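EKC/KEOPS complex subunit GON7 (Saccharomyces cerevisiae, PDB 4WXA) is a component of the EKC/KEOPS complex needed for the t6A37 modification of tRNA, where it likely supports the catalytic subunit KAE1. Local coordinates at residues 75-78 and 79-83. Sequence-based numbering, arbitrary orientation.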
ATOM      1  N   THR D  75      -9.448  -7.418  -0.419  1.00 58.00           N
ATOM      2  CA  THR D  75      -9.975  -6.716   0.741  1.00 64.71           C
ATOM      3  C   THR D  75      -9.304  -7.216   2.049  1.00 63.05           C
ATOM      4  O   THR D  75      -8.995  -6.440   2.932  1.00 63.02           O
ATOM      5  CB  THR D  75     -11.507  -6.840   0.816  1.00 66.75           C
ATOM      6  OG1 THR D  75     -12.090  -6.084  -0.260  1.00 66.38           O
ATOM      7  CG2 THR D  75     -12.016  -6.292   2.163  1.00 68.18           C
ATOM      8  N   GLY D  76      -9.058  -8.512   2.115  1.00 63.50           N
ATOM      9  CA  GLY D  76      -8.372  -9.128   3.226  1.00 65.70           C
ATOM     10  C   GLY D  76      -6.912  -8.752   3.301  1.00 67.01           C
ATOM     11  O   GLY D  76      -6.345  -8.600   4.393  1.00 70.22           O
ATOM     12  N   LEU D  77      -6.290  -8.593   2.144  1.00 63.77           N
ATOM     13  CA  LEU D  77      -4.880  -8.221   2.124  1.00 61.32           C
ATOM     14  C   LEU D  77      -4.734  -6.775   2.636  1.00 57.57           C
ATOM     15  O   LEU D  77      -3.824  -6.441   3.358  1.00 50.52           O
ATOM     16  CB  LEU D  77      -4.347  -8.373   0.691  1.00 61.54           C
ATOM     17  CG  LEU D  77      -2.866  -8.575   0.416  1.00 63.20           C
ATOM     18  CD1 LEU D  77      -2.374  -9.788   1.210  1.00 64.86           C
ATOM     19  CD2 LEU D  77      -2.640  -8.759  -1.088  1.00 62.62           C
ATOM     20  N   GLN D  78      -5.653  -5.933   2.204  1.00 57.95           N
ATOM     21  CA  GLN D  78      -5.706  -4.537   2.554  1.00 56.97           C
ATOM     22  C   GLN D  78      -5.878  -4.353   4.049  1.00 59.56           C
ATOM     23  O   GLN D  78      -5.408  -3.382   4.609  1.00 58.06           O
ATOM     24  CB  GLN D  78      -6.911  -3.909   1.851  1.00 57.26           C
ATOM     25  CG  GLN D  78      -7.123  -2.432   2.082  1.00 56.40           C
ATOM     26  CD  GLN D  78      -8.319  -1.914   1.323  1.00 56.43           C
ATOM     27  OE1 GLN D  78      -9.316  -2.602   1.192  1.00 61.09           O
ATOM     28  NE2 GLN D  78      -8.227  -0.700   0.816  1.00 58.22           N
ATOM     29  N   ASP D  79      -6.583  -5.269   4.682  1.00 63.07           N
ATOM     30  CA  ASP D  79      -6.777  -5.184   6.105  1.00 65.87           C
ATOM     31  C   ASP D  79      -5.497  -5.619   6.803  1.00 64.47           C
ATOM     32  O   ASP D  79      -5.039  -4.929   7.733  1.00 68.07           O
ATOM     33  CB  ASP D  79      -7.982  -6.034   6.534  1.00 72.71           C
ATOM     34  CG  ASP D  79      -9.320  -5.445   6.065  1.00 73.37           C
ATOM     35  OD1 ASP D  79      -9.320  -4.303   5.552  1.00 79.31           O
ATOM     36  OD2 ASP D  79     -10.371  -6.109   6.215  1.00 72.89           O
ATOM     37  N   ASP D  80      -4.909  -6.735   6.352  1.00 61.94           N
ATOM     38  CA  ASP D  80      -3.598  -7.176   6.863  1.00 60.81           C
ATOM     39  C   ASP D  80      -2.578  -6.011   6.827  1.00 55.45           C
ATOM     40  O   ASP D  80      -1.934  -5.689   7.818  1.00 60.18           O
ATOM     41  CB  ASP D  80      -3.017  -8.358   6.073  1.00 61.31           C
ATOM     42  CG  ASP D  80      -3.820  -9.634   6.158  1.00 67.02           C
ATOM     43  OD1 ASP D  80      -4.691  -9.811   7.060  1.00 74.47           O
ATOM     44  OD2 ASP D  80      -3.531 -10.493   5.273  1.00 71.58           O
ATOM     45  N   ILE D  81      -2.440  -5.370   5.692  1.00 51.75           N
ATOM     46  CA  ILE D  81      -1.456  -4.312   5.521  1.00 48.55           C
ATOM     47  C   ILE D  81      -1.762  -3.192   6.512  1.00 52.07           C
ATOM     48  O   ILE D  81      -0.873  -2.697   7.184  1.00 52.19           O
ATOM     49  CB  ILE D  81      -1.463  -3.805   4.081  1.00 45.08           C
ATOM     50  CG1 ILE D  81      -0.831  -4.850   3.161  1.00 44.61           C
ATOM     51  CG2 ILE D  81      -0.626  -2.559   3.853  1.00 43.66           C
ATOM     52  CD1 ILE D  81      -1.274  -4.767   1.710  1.00 41.31           C
ATOM     53  N   ASN D  82      -3.028  -2.808   6.607  1.00 56.10           N
ATOM     54  CA  ASN D  82      -3.434  -1.714   7.463  1.00 57.26           C
ATOM     55  C   ASN D  82      -3.196  -2.108   8.922  1.00 59.43           C
ATOM     56  O   ASN D  82      -2.604  -1.357   9.698  1.00 58.80           O
ATOM     57  CB  ASN D  82      -4.900  -1.316   7.197  1.00 59.95           C
ATOM     58  CG  ASN D  82      -5.053  -0.230   6.095  1.00 64.71           C
ATOM     59  OD1 ASN D  82      -4.177   0.609   5.861  1.00 69.79           O
ATOM     60  ND2 ASN D  82      -6.184  -0.257   5.413  1.00 68.98           N
ATOM     61  N   GLU D  83      -3.608  -3.305   9.280  1.00 60.30           N
ATOM     62  CA  GLU D  83      -3.319  -3.801  10.611  1.00 64.97           C
ATOM     63  C   GLU D  83      -1.798  -3.766  10.908  1.00 61.46           C
ATOM     64  O   GLU D  83      -1.369  -3.267  11.919  1.00 62.57           O
ATOM     65  CB  GLU D  83      -3.910  -5.208  10.782  1.00 68.53           C
ATOM     66  CG  GLU D  83      -3.737  -5.835  12.168  1.00 71.76           C
TER
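I81 lays its CD1 methyl against the branch carbon of L77 one helical turn earlier, CG of L77 to CD1 of I81 4.3 Å. CG1 of I81 lies anti to the carbonyl carbon (chi1 -73°), which turns the ethyl branch back over the carbonyl oxygen of L77. That oxygen also accepts the helical bond from the backbone N of I81 at 2.9 Å. Q78 and N82 run side by side, pointing the same way, with amide planes 17° apart; CG of Q78 comes 4.1 Å from ND2 of N82. Q78 is extended, OE1 hydrogen-bonded to NZ of K78 and NE2 to OD1 of D75, both of the PCC1 chain, while ND2 of N82 bonds weakly to OG of S71 there. With CG beside the backbone N (chi1 -64°), the D80 carboxylate is swung back toward the preceding turn. Its OD1 lies 3.4 Å from O of G76, two acceptors with no bond between them; that oxygen takes a nearly straight bond from the backbone N of D80 at 3.1 Å. The D80 side chain also touches F18, and replacing it by an alanine would probably open a gap there. These are i to i+4 pairings on successive turns of helix 66-94: L77 and I81 touch both F18 of strand 14-18 and the PCC1 chain, L77 on L15 and I81 on L13, while Q78 and N82 also face PCC1.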